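Local coordinates for xylose isomerase domain protein (Alicyclobacillus acidocaldarius subsp. acidocaldarius, PDB 3U0H) that adopts a TIM-barrel fold of the xylose isomerase-like family and may act as an isomerase, at residues 16-21 against 37-42; 80-83 against 88-91; 98-103 against 200-205; 140-145 against 186-191. All blocks are in the same frame, centred on the assembly; numbering follows the deposited sequence. Where two conformers were deposited one is given.

Contact 1: residues 16-21 against 37-42; sequences TSLVLY and FHWLEA
The indole of Trp39 lies against the first turn of helix 18-27 and the residue before its N-cap, and the groups around it differ in character. Over one face sits a backbone oxygen, Thr16 O, 3.6 Å above the ring plane of Trp39 and displaced toward the rim of the benzo ring. At the edge, near the plane, Leu18 CD1 meets Trp39 CE3 at 3.8 Å. The ring of Tyr21 approaches obliquely, its plane turned 61° from that of the indole and the centroids of the two six-membered rings 5.4 Å apart. Its nearest atom, Tyr21 CD2, is 3.8 Å from Trp39 CZ3, and Tyr21 CB touches the same indole carbon. The first torsion of Leu18 (chi1 -177°), with CG anti to the backbone N, carries CD1 to the indole edge, while the other methyl, Leu18 CD2, reaches Trp39 O at 3.9 Å.

The start of the helix is fixed locally. Ser17 occupies the N-cap position, where its OG accepts a weak bond from Leu20 N, and Ser17 O takes the backbone N-H of Tyr21. Beyond the contact, Tyr21 OH is hydrogen-bonded to Asp34 O, and Leu18 also packs on Met55 of helix 49-57.

No hydrogen bond joins the two segments. Helices 18-27 and 37-47, on the outer layer of the barrel, meet here mainly through dispersion and shape fit; the carbonyl oxygen over the electron-rich indole face probably adds little binding.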
loop_
_atom_site.group_PDB
_atom_site.type_symbol
_atom_site.label_atom_id
_atom_site.label_comp_id
_atom_site.label_asym_id
_atom_site.label_seq_id
_atom_site.Cartn_x
_atom_site.Cartn_y
_atom_site.Cartn_z
ATOM N N THR A 16 5.573 34.134 -26.451
ATOM C CA THR A 16 5.575 34.135 -25.003
ATOM C C THR A 16 4.171 34.458 -24.448
ATOM O O THR A 16 3.855 34.012 -23.346
ATOM C CB THR A 16 6.683 35.130 -24.532
ATOM O OG1 THR A 16 7.043 34.891 -23.171
ATOM C CG2 THR A 16 6.250 36.589 -24.778
ATOM N N SER A 17 3.325 35.186 -25.211
ATOM C CA SER A 17 1.906 35.446 -24.789
ATOM C C SER A 17 1.065 34.207 -24.796
ATOM O O SER A 17 0.954 33.514 -25.806
ATOM C CB SER A 17 1.189 36.477 -25.694
ATOM O OG SER A 17 -0.216 36.545 -25.406
ATOM N N LEU A 18 0.405 33.940 -23.693
ATOM C CA LEU A 18 -0.479 32.794 -23.650
ATOM C C LEU A 18 -1.569 32.905 -24.694
ATOM O O LEU A 18 -1.824 31.975 -25.436
ATOM C CB LEU A 18 -1.104 32.681 -22.280
ATOM C CG LEU A 18 -1.999 31.458 -22.127
ATOM C CD1 LEU A 18 -1.286 30.133 -22.429
ATOM C CD2 LEU A 18 -2.547 31.469 -20.710
ATOM N N VAL A 19 -2.255 34.033 -24.725
ATOM C CA VAL A 19 -3.365 34.217 -25.671
ATOM C C VAL A 19 -2.933 33.946 -27.111
ATOM O O VAL A 19 -3.576 33.232 -27.869
ATOM C CB VAL A 19 -3.885 35.654 -25.553
ATOM C CG1 VAL A 19 -4.828 36.037 -26.707
ATOM C CG2 VAL A 19 -4.533 35.835 -24.171
ATOM N N LEU A 20 -1.793 34.509 -27.476
ATOM C CA LEU A 20 -1.359 34.442 -28.864
ATOM C C LEU A 20 -0.816 33.046 -29.176
ATOM O O LEU A 20 -0.884 32.601 -30.321
ATOM C CB LEU A 20 -0.304 35.522 -29.164
ATOM C CG LEU A 20 -0.740 37.019 -29.215
ATOM C CD1 LEU A 20 0.467 37.987 -29.498
ATOM C CD2 LEU A 20 -1.883 37.220 -30.219
ATOM N N TYR A 21 -0.270 32.367 -28.158
ATOM C CA TYR A 21 0.301 31.051 -28.379
ATOM C C TYR A 21 -0.895 30.166 -28.692
ATOM O O TYR A 21 -0.904 29.444 -29.696
ATOM C CB TYR A 21 1.151 30.578 -27.188
ATOM C CG TYR A 21 1.622 29.116 -27.241
ATOM C CD1 TYR A 21 2.413 28.649 -28.279
ATOM C CD2 TYR A 21 1.247 28.199 -26.256
ATOM C CE1 TYR A 21 2.825 27.321 -28.339
ATOM C CE2 TYR A 21 1.653 26.886 -26.290
ATOM C CZ TYR A 21 2.432 26.449 -27.337
ATOM O OH TYR A 21 2.827 25.144 -27.381
ATOM N N PHE A 37 2.905 24.860 -17.013
ATOM C CA PHE A 37 1.887 25.176 -16.005
ATOM C C PHE A 37 1.940 26.650 -15.497
ATOM O O PHE A 37 0.876 27.263 -15.215
ATOM C CB PHE A 37 1.975 24.199 -14.794
ATOM C CG PHE A 37 0.955 24.517 -13.697
ATOM C CD1 PHE A 37 -0.387 24.247 -13.897
ATOM C CD2 PHE A 37 1.331 25.182 -12.547
ATOM C CE1 PHE A 37 -1.316 24.569 -12.959
ATOM C CE2 PHE A 37 0.390 25.512 -11.579
ATOM C CZ PHE A 37 -0.933 25.194 -11.782
ATOM N N HIS A 38 3.154 27.194 -15.335
ATOM C CA HIS A 38 3.332 28.620 -14.975
ATOM C C HIS A 38 2.576 29.499 -15.909
ATOM O O HIS A 38 2.049 30.542 -15.473
ATOM C CB HIS A 38 4.807 29.048 -14.963
ATOM C CG HIS A 38 5.521 28.771 -13.663
ATOM N ND1 HIS A 38 4.858 28.457 -12.491
ATOM C CD2 HIS A 38 6.890 28.807 -13.340
ATOM C CE1 HIS A 38 5.771 28.301 -11.488
ATOM N NE2 HIS A 38 7.014 28.526 -12.010
ATOM N N TRP A 39 2.441 29.116 -17.176
ATOM C CA TRP A 39 1.685 29.985 -18.059
ATOM C C TRP A 39 0.246 29.962 -17.673
ATOM O O TRP A 39 -0.405 31.002 -17.543
ATOM C CB TRP A 39 1.764 29.536 -19.475
ATOM C CG TRP A 39 3.092 29.563 -20.157
ATOM C CD1 TRP A 39 4.389 29.214 -19.647
ATOM C CD2 TRP A 39 3.292 29.904 -21.574
ATOM N NE1 TRP A 39 5.341 29.314 -20.637
ATOM C CE2 TRP A 39 4.732 29.736 -21.842
ATOM C CE3 TRP A 39 2.458 30.313 -22.592
ATOM C CZ2 TRP A 39 5.257 29.969 -23.099
ATOM C CZ3 TRP A 39 3.002 30.569 -23.852
ATOM C CH2 TRP A 39 4.362 30.394 -24.100
ATOM N N LEU A 40 -0.266 28.758 -17.457
ATOM C CA LEU A 40 -1.662 28.602 -17.101
ATOM C C LEU A 40 -1.974 29.212 -15.716
ATOM O O LEU A 40 -3.030 29.798 -15.515
ATOM C CB LEU A 40 -2.031 27.118 -17.131
ATOM C CG LEU A 40 -1.810 26.324 -18.423
ATOM C CD1 LEU A 40 -2.046 24.851 -18.171
ATOM C CD2 LEU A 40 -2.691 26.872 -19.541
ATOM N N GLU A 41 -1.061 29.027 -14.765
ATOM C CA GLU A 41 -1.155 29.592 -13.415
ATOM C C GLU A 41 -1.204 31.123 -13.389
ATOM O O GLU A 41 -1.955 31.699 -12.601
ATOM C CB GLU A 41 0.056 29.171 -12.614
ATOM C CG GLU A 41 -0.087 29.414 -11.132
ATOM C CD GLU A 41 1.090 28.854 -10.362
ATOM O OE1 GLU A 41 2.268 29.245 -10.622
ATOM O OE2 GLU A 41 0.832 28.017 -9.473
ATOM N N ALA A 42 -0.376 31.767 -14.227
ATOM C CA ALA A 42 -0.347 33.242 -14.390
ATOM C C ALA A 42 -1.712 33.736 -14.817
ATOM O O ALA A 42 -2.243 34.662 -14.235
ATOM C CB ALA A 42 0.701 33.657 -15.426
#

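Contact 2: residues 80-83 against 88-91; sequences LREL and DRAR
Arg89 NH2 is held by two oxygens: it donates to Glu82 OE1 at 2.8 Å with an N-H...O angle of 164°, and to water 1 at 2.9 Å. The carboxylate oxygen lies in the guanidinium plane and is met nearly along its own C-O axis. The salt bridge is single-pronged, because only NH2 and OE1 bond directly; NH1 and OE2 are joined through water 2, which donates to Glu82 OE2 and accepts from Arg89 NH1, each at 2.8 Å. The carboxylate and guanidinium planes are nearly coplanar, 22° apart. Water 1 in turn donates to Glu82 O at 2.6 Å, which ties the arginine to the helix backbone as well as to the acid.

The two side chains reach each other differently. Arg89 runs extended from CG to NE, whereas Glu82 is bent at its second torsion (chi2 -61°), which curls the carboxylate over toward helix 86-95. Glu41 of helix 37-47 forms a long, weak ion pair with Arg89 NE.

Charge pairing at the protein surface thus joins the consecutive helices 76-84 and 86-95 with little apolar packing. With one water spanning the ion pair and another tying NH2 to Glu82 O, its strength is probably moderated by solvent.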
loop_
_atom_site.group_PDB
_atom_site.type_symbol
_atom_site.label_atom_id
_atom_site.label_comp_id
_atom_site.label_asym_id
_atom_site.label_seq_id
_atom_site.Cartn_x
_atom_site.Cartn_y
_atom_site.Cartn_z
ATOM N N LEU A 80 7.382 19.300 0.581
ATOM C CA LEU A 80 6.094 18.851 1.118
ATOM C C LEU A 80 4.963 19.839 0.854
ATOM O O LEU A 80 3.805 19.440 0.587
ATOM C CB LEU A 80 6.162 18.517 2.603
ATOM C CG LEU A 80 7.002 17.255 2.915
ATOM C CD1 LEU A 80 7.240 17.058 4.432
ATOM C CD2 LEU A 80 6.458 15.973 2.247
ATOM N N ARG A 81 5.284 21.104 0.903
ATOM C CA ARG A 81 4.324 22.166 0.691
ATOM C C ARG A 81 3.847 22.129 -0.755
ATOM O O ARG A 81 2.676 22.141 -1.055
ATOM C CB ARG A 81 5.011 23.501 1.035
ATOM C CG ARG A 81 4.150 24.763 0.954
ATOM C CD ARG A 81 4.949 26.002 1.383
ATOM N NE ARG A 81 5.754 25.733 2.581
ATOM C CZ ARG A 81 7.022 26.122 2.745
ATOM N NH1 ARG A 81 7.667 26.819 1.794
ATOM N NH2 ARG A 81 7.647 25.786 3.854
ATOM N N GLU A 82 4.804 22.071 -1.668
ATOM C CA GLU A 82 4.455 22.025 -3.092
ATOM C C GLU A 82 3.722 20.723 -3.456
ATOM O O GLU A 82 2.846 20.713 -4.369
ATOM C CB GLU A 82 5.699 22.231 -3.943
ATOM C CG GLU A 82 6.353 23.602 -3.732
ATOM C CD GLU A 82 5.393 24.713 -4.099
ATOM O OE1 GLU A 82 4.754 24.601 -5.170
ATOM O OE2 GLU A 82 5.232 25.673 -3.292
ATOM N N LEU A 83 3.993 19.647 -2.706
ATOM C CA LEU A 83 3.292 18.382 -2.932
ATOM C C LEU A 83 1.825 18.481 -2.508
ATOM O O LEU A 83 0.926 17.909 -3.132
ATOM C CB LEU A 83 3.998 17.236 -2.215
ATOM C CG LEU A 83 3.368 15.859 -2.376
ATOM C CD1 LEU A 83 3.585 15.353 -3.794
ATOM C CD2 LEU A 83 3.967 14.914 -1.314
ATOM N N ASP A 88 -4.772 20.001 -6.660
ATOM C CA ASP A 88 -5.580 21.056 -7.307
ATOM C C ASP A 88 -4.989 21.547 -8.620
ATOM O O ASP A 88 -5.721 21.768 -9.573
ATOM C CB ASP A 88 -5.875 22.226 -6.351
ATOM C CG ASP A 88 -6.883 21.836 -5.210
ATOM O OD1 ASP A 88 -7.574 20.772 -5.323
ATOM O OD2 ASP A 88 -6.995 22.599 -4.204
ATOM N N ARG A 89 -3.674 21.676 -8.688
ATOM C CA ARG A 89 -3.002 21.996 -9.959
ATOM C C ARG A 89 -3.197 20.848 -10.952
ATOM O O ARG A 89 -3.517 21.082 -12.128
ATOM C CB ARG A 89 -1.505 22.283 -9.780
ATOM C CG ARG A 89 -1.240 23.461 -8.884
ATOM C CD ARG A 89 0.253 23.694 -8.599
ATOM N NE ARG A 89 0.381 24.858 -7.755
ATOM C CZ ARG A 89 1.394 25.144 -6.944
ATOM N NH1 ARG A 89 1.344 26.267 -6.260
ATOM N NH2 ARG A 89 2.445 24.346 -6.807
ATOM N N ALA A 90 -3.060 19.617 -10.493
ATOM C CA ALA A 90 -3.364 18.526 -11.424
ATOM C C ALA A 90 -4.847 18.488 -11.850
ATOM O O ALA A 90 -5.132 18.142 -13.006
ATOM C CB ALA A 90 -2.913 17.192 -10.905
ATOM N N ARG A 91 -5.798 18.822 -10.963
ATOM C CA ARG A 91 -7.204 18.717 -11.362
ATOM C C ARG A 91 -7.516 19.792 -12.426
ATOM O O ARG A 91 -8.250 19.544 -13.358
ATOM C CB ARG A 91 -8.141 18.924 -10.190
ATOM C CG ARG A 91 -8.166 17.867 -9.090
ATOM C CD ARG A 91 -9.019 18.295 -7.877
ATOM N NE ARG A 91 -9.046 17.214 -6.909
ATOM C CZ ARG A 91 -8.354 17.155 -5.778
ATOM N NH1 ARG A 91 -7.610 18.167 -5.338
ATOM N NH2 ARG A 91 -8.435 16.083 -5.030
HETATM O O HOH W 1 2.621 21.440 -6.809
HETATM O O HOH W 2 3.639 27.288 -4.963
#

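Contact 3: residues 98-103 against 200-205; sequences ARSVTA and KVVYVH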
loop_
_atom_site.group_PDB
_atom_site.type_symbol
_atom_site.label_atom_id
_atom_site.label_comp_id
_atom_site.label_asym_id
_atom_site.label_seq_id
_atom_site.Cartn_x
_atom_site.Cartn_y
_atom_site.Cartn_z
ATOM N N ALA A 98 -5.278 17.163 -19.861
ATOM C CA ALA A 98 -3.984 16.520 -19.619
ATOM C C ALA A 98 -4.296 15.197 -18.886
ATOM O O ALA A 98 -5.169 15.212 -18.016
ATOM C CB ALA A 98 -3.147 17.440 -18.729
ATOM N N ARG A 99 -3.613 14.085 -19.204
ATOM C CA ARG A 99 -3.707 12.792 -18.411
ATOM C C ARG A 99 -2.419 12.361 -17.685
ATOM O O ARG A 99 -2.356 11.293 -17.090
ATOM C CB ARG A 99 -4.116 11.622 -19.319
ATOM C CG ARG A 99 -5.553 11.675 -19.820
ATOM C CD ARG A 99 -6.558 11.654 -18.654
ATOM N NE ARG A 99 -7.063 13.007 -18.348
ATOM C CZ ARG A 99 -8.153 13.572 -18.886
ATOM N NH1 ARG A 99 -8.924 12.912 -19.763
ATOM N NH2 ARG A 99 -8.483 14.812 -18.536
ATOM N N SER A 100 -1.402 13.201 -17.752
ATOM C CA SER A 100 -0.015 12.837 -17.473
ATOM C C SER A 100 0.644 14.012 -16.772
ATOM O O SER A 100 0.370 15.170 -17.067
ATOM C CB SER A 100 0.721 12.624 -18.785
ATOM O OG SER A 100 0.402 13.655 -19.761
ATOM N N VAL A 101 1.567 13.693 -15.895
ATOM C CA VAL A 101 2.412 14.651 -15.254
ATOM C C VAL A 101 3.821 14.135 -15.495
ATOM O O VAL A 101 4.064 12.937 -15.310
ATOM C CB VAL A 101 2.107 14.722 -13.751
ATOM C CG1 VAL A 101 3.047 15.659 -13.075
ATOM C CG2 VAL A 101 0.661 15.123 -13.542
ATOM N N THR A 102 4.760 14.999 -15.883
ATOM C CA THR A 102 6.114 14.521 -16.316
ATOM C C THR A 102 7.243 15.274 -15.651
ATOM O O THR A 102 7.073 16.378 -15.144
ATOM C CB THR A 102 6.289 14.601 -17.849
ATOM O OG1 THR A 102 6.116 15.967 -18.271
ATOM C CG2 THR A 102 5.234 13.688 -18.594
ATOM N N ALA A 103 8.407 14.661 -15.643
ATOM C CA ALA A 103 9.624 15.300 -15.162
ATOM C C ALA A 103 10.810 14.576 -15.776
ATOM O O ALA A 103 10.682 13.467 -16.301
ATOM C CB ALA A 103 9.665 15.226 -13.647
ATOM N N LYS A 200 2.907 2.411 -20.095
ATOM C CA LYS A 200 4.221 2.971 -19.718
ATOM C C LYS A 200 4.761 4.065 -20.652
ATOM O O LYS A 200 5.670 4.840 -20.268
ATOM C CB LYS A 200 5.224 1.875 -19.560
ATOM C CG LYS A 200 4.869 0.945 -18.435
ATOM C CD LYS A 200 5.096 1.586 -17.087
ATOM C CE LYS A 200 4.998 0.523 -15.961
ATOM N NZ LYS A 200 3.767 0.790 -15.137
ATOM N N VAL A 201 4.147 4.196 -21.836
ATOM C CA VAL A 201 4.393 5.348 -22.701
ATOM C C VAL A 201 3.372 6.458 -22.335
ATOM O O VAL A 201 2.175 6.425 -22.760
ATOM C CB VAL A 201 4.314 4.996 -24.184
ATOM C CG1 VAL A 201 4.827 6.176 -25.011
ATOM C CG2 VAL A 201 5.103 3.739 -24.503
ATOM N N VAL A 202 3.841 7.405 -21.515
ATOM C CA VAL A 202 2.991 8.420 -20.912
ATOM C C VAL A 202 2.884 9.613 -21.860
ATOM O O VAL A 202 1.816 10.171 -22.000
ATOM C CB VAL A 202 3.562 8.857 -19.540
ATOM C CG1 VAL A 202 2.715 9.964 -18.895
ATOM C CG2 VAL A 202 3.662 7.646 -18.572
ATOM N N TYR A 203 4.005 10.031 -22.470
ATOM C CA TYR A 203 4.026 11.193 -23.305
ATOM C C TYR A 203 5.266 11.098 -24.188
ATOM O O TYR A 203 6.203 10.391 -23.881
ATOM C CB TYR A 203 3.979 12.465 -22.413
ATOM C CG TYR A 203 3.861 13.838 -23.099
ATOM C CD1 TYR A 203 2.907 14.072 -24.080
ATOM C CD2 TYR A 203 4.684 14.908 -22.717
ATOM C CE1 TYR A 203 2.818 15.306 -24.705
ATOM C CE2 TYR A 203 4.572 16.179 -23.309
ATOM C CZ TYR A 203 3.645 16.361 -24.303
ATOM O OH TYR A 203 3.513 17.588 -24.928
ATOM N N VAL A 204 5.224 11.764 -25.326
ATOM C CA VAL A 204 6.200 11.540 -26.356
ATOM C C VAL A 204 6.700 12.861 -26.901
ATOM O O VAL A 204 5.910 13.796 -27.121
ATOM C CB VAL A 204 5.585 10.690 -27.477
ATOM C CG1 VAL A 204 6.559 10.563 -28.643
ATOM C CG2 VAL A 204 5.187 9.331 -26.894
ATOM N N HIS A 205 8.020 12.973 -27.050
ATOM C CA HIS A 205 8.615 14.097 -27.752
ATOM C C HIS A 205 9.263 13.606 -29.015
ATOM O O HIS A 205 9.914 12.546 -29.024
ATOM C CB HIS A 205 9.716 14.766 -26.939
ATOM C CG HIS A 205 9.263 15.531 -25.718
ATOM N ND1 HIS A 205 10.131 15.889 -24.747
ATOM C CD2 HIS A 205 8.030 16.004 -25.330
ATOM C CE1 HIS A 205 9.481 16.581 -23.793
ATOM N NE2 HIS A 205 8.191 16.631 -24.141
#
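Ser100 CB and Val202 CG1 meet at 3.3 Å, closer than two carbons normally approach. Both CB atoms point toward the facing strand, and CG1 of Val202 is anti to its backbone N (chi1 178°), which directs this methyl at the serine. Thr102 CG2 packs more loosely against Tyr203 CB at 4.2 Å, approaching the tyrosine ring obliquely. Val202 and Tyr203, though consecutive, thus both point toward strand 100-104, and Val202 has a psi unusual for a strand (-43°). No hydrogen bond joins the segments; the nearest CA atoms, of Ser100 and Val202, are 6.4 Å apart.

The polar ends of these residues are satisfied by neighbouring residues. Asn65, on strand 62-67, bonds to both hydroxyls of strand 100-104, through OD1 to Ser100 OG and through ND2 to Thr102 OG1, and Tyr203 OH is hydrogen-bonded to Asp34 OD2. Leu177 of strand 174-179 touches both Thr102 and Tyr203, filling in beside the pair. Backbone bonds from Ser100 and Thr102 to Leu66, and from Val101 to Arg137 and Gly139, place strand 100-104 between its two sheet neighbours.

Strands 100-104 and 201-206 are the fourth and seventh of eight parallel strands, so they are not adjacent in the sheet. Their meeting through inward-pointing, buried side chains is the interior packing of a closed (beta/alpha)8, or TIM, barrel.

Contact 4: residues 140-145 against 186-191; sequences LEYVGP and AGEHED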
loop_
_atom_site.group_PDB
_atom_site.type_symbol
_atom_site.label_atom_id
_atom_site.label_comp_id
_atom_site.label_asym_id
_atom_site.label_seq_id
_atom_site.Cartn_x
_atom_site.Cartn_y
_atom_site.Cartn_z
ATOM N N LEU A 140 8.518 9.828 -16.668
ATOM C CA LEU A 140 9.825 10.314 -16.296
ATOM C C LEU A 140 10.617 10.297 -17.583
ATOM O O LEU A 140 10.720 9.269 -18.239
ATOM C CB LEU A 140 10.450 9.368 -15.254
ATOM C CG LEU A 140 9.760 9.334 -13.928
ATOM C CD1 LEU A 140 10.405 8.415 -12.886
ATOM C CD2 LEU A 140 9.618 10.741 -13.335
ATOM N N GLU A 141 11.137 11.442 -17.959
ATOM C CA GLU A 141 12.015 11.540 -19.094
ATOM C C GLU A 141 13.467 11.127 -18.834
ATOM O O GLU A 141 14.203 11.860 -18.184
ATOM C CB GLU A 141 11.968 12.971 -19.635
ATOM C CG GLU A 141 12.752 13.146 -20.929
ATOM C CD GLU A 141 12.650 14.574 -21.477
ATOM O OE1 GLU A 141 12.020 15.463 -20.857
ATOM O OE2 GLU A 141 13.192 14.800 -22.566
ATOM N N TYR A 142 13.899 9.971 -19.361
ATOM C CA TYR A 142 15.342 9.615 -19.362
ATOM C C TYR A 142 16.053 10.492 -20.393
ATOM O O TYR A 142 15.543 10.704 -21.472
ATOM C CB TYR A 142 15.596 8.129 -19.633
ATOM C CG TYR A 142 15.102 7.574 -20.968
ATOM C CD1 TYR A 142 13.764 7.202 -21.168
ATOM C CD2 TYR A 142 15.988 7.345 -22.004
ATOM C CE1 TYR A 142 13.343 6.690 -22.399
ATOM C CE2 TYR A 142 15.579 6.842 -23.205
ATOM C CZ TYR A 142 14.278 6.491 -23.407
ATOM O OH TYR A 142 13.947 6.007 -24.650
ATOM N N VAL A 143 17.221 10.997 -20.033
ATOM C CA VAL A 143 17.953 11.964 -20.837
ATOM C C VAL A 143 19.239 11.292 -21.353
ATOM O O VAL A 143 20.061 10.779 -20.576
ATOM C CB VAL A 143 18.205 13.198 -19.963
ATOM C CG1 VAL A 143 19.222 14.195 -20.553
ATOM C CG2 VAL A 143 16.840 13.821 -19.612
ATOM N N GLY A 144 19.380 11.256 -22.678
ATOM C CA GLY A 144 20.445 10.488 -23.354
ATOM C C GLY A 144 21.761 11.182 -23.753
ATOM O O GLY A 144 22.759 10.508 -23.880
ATOM N N PRO A 145 21.777 12.512 -23.974
ATOM C CA PRO A 145 23.019 13.075 -24.481
ATOM C C PRO A 145 24.236 13.068 -23.525
ATOM O O PRO A 145 24.100 13.245 -22.318
ATOM C CB PRO A 145 22.648 14.505 -24.829
ATOM C CG PRO A 145 21.222 14.437 -25.140
ATOM C CD PRO A 145 20.671 13.453 -24.160
ATOM N N ALA A 186 20.810 7.570 -26.720
ATOM C CA ALA A 186 21.070 6.360 -25.913
ATOM C C ALA A 186 21.345 5.124 -26.781
ATOM O O ALA A 186 21.610 4.042 -26.240
ATOM C CB ALA A 186 19.934 6.071 -24.925
ATOM N N GLY A 187 21.262 5.274 -28.102
ATOM C CA GLY A 187 21.566 4.155 -29.007
ATOM C C GLY A 187 20.526 3.052 -28.934
ATOM O O GLY A 187 20.816 1.906 -29.234
ATOM N N GLU A 188 19.288 3.387 -28.582
ATOM C CA GLU A 188 18.207 2.386 -28.538
ATOM C C GLU A 188 17.612 2.010 -29.930
ATOM O O GLU A 188 17.850 2.698 -30.902
ATOM C CB GLU A 188 17.120 2.900 -27.573
ATOM C CG GLU A 188 17.639 3.008 -26.154
ATOM C CD GLU A 188 16.757 3.807 -25.220
ATOM O OE1 GLU A 188 15.843 4.562 -25.693
ATOM O OE2 GLU A 188 16.996 3.653 -24.000
ATOM N N HIS A 189 16.806 0.957 -29.952
ATOM C CA HIS A 189 16.232 0.305 -31.139
ATOM C C HIS A 189 14.722 0.412 -31.062
ATOM O O HIS A 189 14.136 0.464 -29.968
ATOM C CB HIS A 189 16.640 -1.185 -31.108
ATOM C CG HIS A 189 16.427 -1.953 -32.410
ATOM N ND1 HIS A 189 15.238 -2.540 -32.740
ATOM C CD2 HIS A 189 17.336 -2.311 -33.441
ATOM C CE1 HIS A 189 15.368 -3.197 -33.915
ATOM N NE2 HIS A 189 16.652 -3.062 -34.339
ATOM N N GLU A 190 14.075 0.458 -32.226
ATOM C CA GLU A 190 12.611 0.401 -32.324
ATOM C C GLU A 190 11.998 -0.619 -31.320
ATOM O O GLU A 190 11.021 -0.305 -30.657
ATOM C CB GLU A 190 12.204 0.097 -33.780
ATOM C CG GLU A 190 10.856 -0.605 -33.974
ATOM C CD GLU A 190 10.353 -0.606 -35.404
ATOM O OE1 GLU A 190 11.122 -0.329 -36.350
ATOM O OE2 GLU A 190 9.159 -0.897 -35.570
ATOM N N ASP A 191 12.597 -1.808 -31.195
ATOM C CA ASP A 191 12.077 -2.884 -30.335
ATOM C C ASP A 191 12.139 -2.531 -28.835
ATOM O O ASP A 191 11.389 -3.096 -28.056
ATOM C CB ASP A 191 12.788 -4.272 -30.567
ATOM C CG ASP A 191 12.613 -4.821 -31.987
ATOM O OD1 ASP A 191 11.725 -4.335 -32.724
ATOM O OD2 ASP A 191 13.352 -5.768 -32.361
#
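Tyr142, Glu188 and Ala186 account for most of the surface buried here, and the first two carry the bond. Tyr142 OH donates to Glu188 OE1 at 2.6 Å, a short hydrogen bond that uses the syn lone pair of the carboxylate. The side chains arrive from opposite directions, and the oxygen lies at the edge of the phenol, near its plane, with the ring and carboxylate planes 54° apart. The other carboxylate oxygen, Glu188 OE2, stands 3.6 Å from Tyr142 CE2. In the tyrosine, CG sits between the backbone N and the carbonyl carbon (chi1 60°), from where the ring projects across to the glutamate, whose chain is extended beyond CG.

Ala186 contributes near the backbone of the other segment: Gly144 CA comes to 4.5 Å from Ala186 N. Gly187, which follows, has positive phi and terminates helix 180-185 in a Schellman motif, after which Glu188 points toward the tyrosine. The next helix begins at once, with His189 as N-cap and its ND1 accepting from Asp191 N at 3.1 Å, in the ring plane.

Glu188 OE2 is also bonded to Leu159 N, so each carboxylate oxygen has its own donor. The glutamate thereby joins residues 140-145, the start of helix 159-169 and the link between helices 180-185 and 190-194. Two donors on one carboxylate would be expected to stabilise its negative charge.

The contacts run from the helical layer to the barrel interior. Contacts 1 and 2 share the outer layer, their centres about 19 Å apart, and touch where Phe37 CZ packs on Arg89 CG at 3.4 Å. Contact 3, centred about 6 Å from the middle of the chain, lies within the barrel; a bound 1,2-ethanediol, probably from the crystallisation liquor, sits about 4 Å from the Tyr203 side chain. Contact 4 adjoins it: Ala103 O and Glu141 N, 2.7 Å apart, probably form a hydrogen bond, and His205 ND1 stands 3.9 Å from Glu141 OE2, with Asp179 next to both. Contact 4 lies across the chain's centre from contacts 1 and 2, about 30 and 29 Å away between centres.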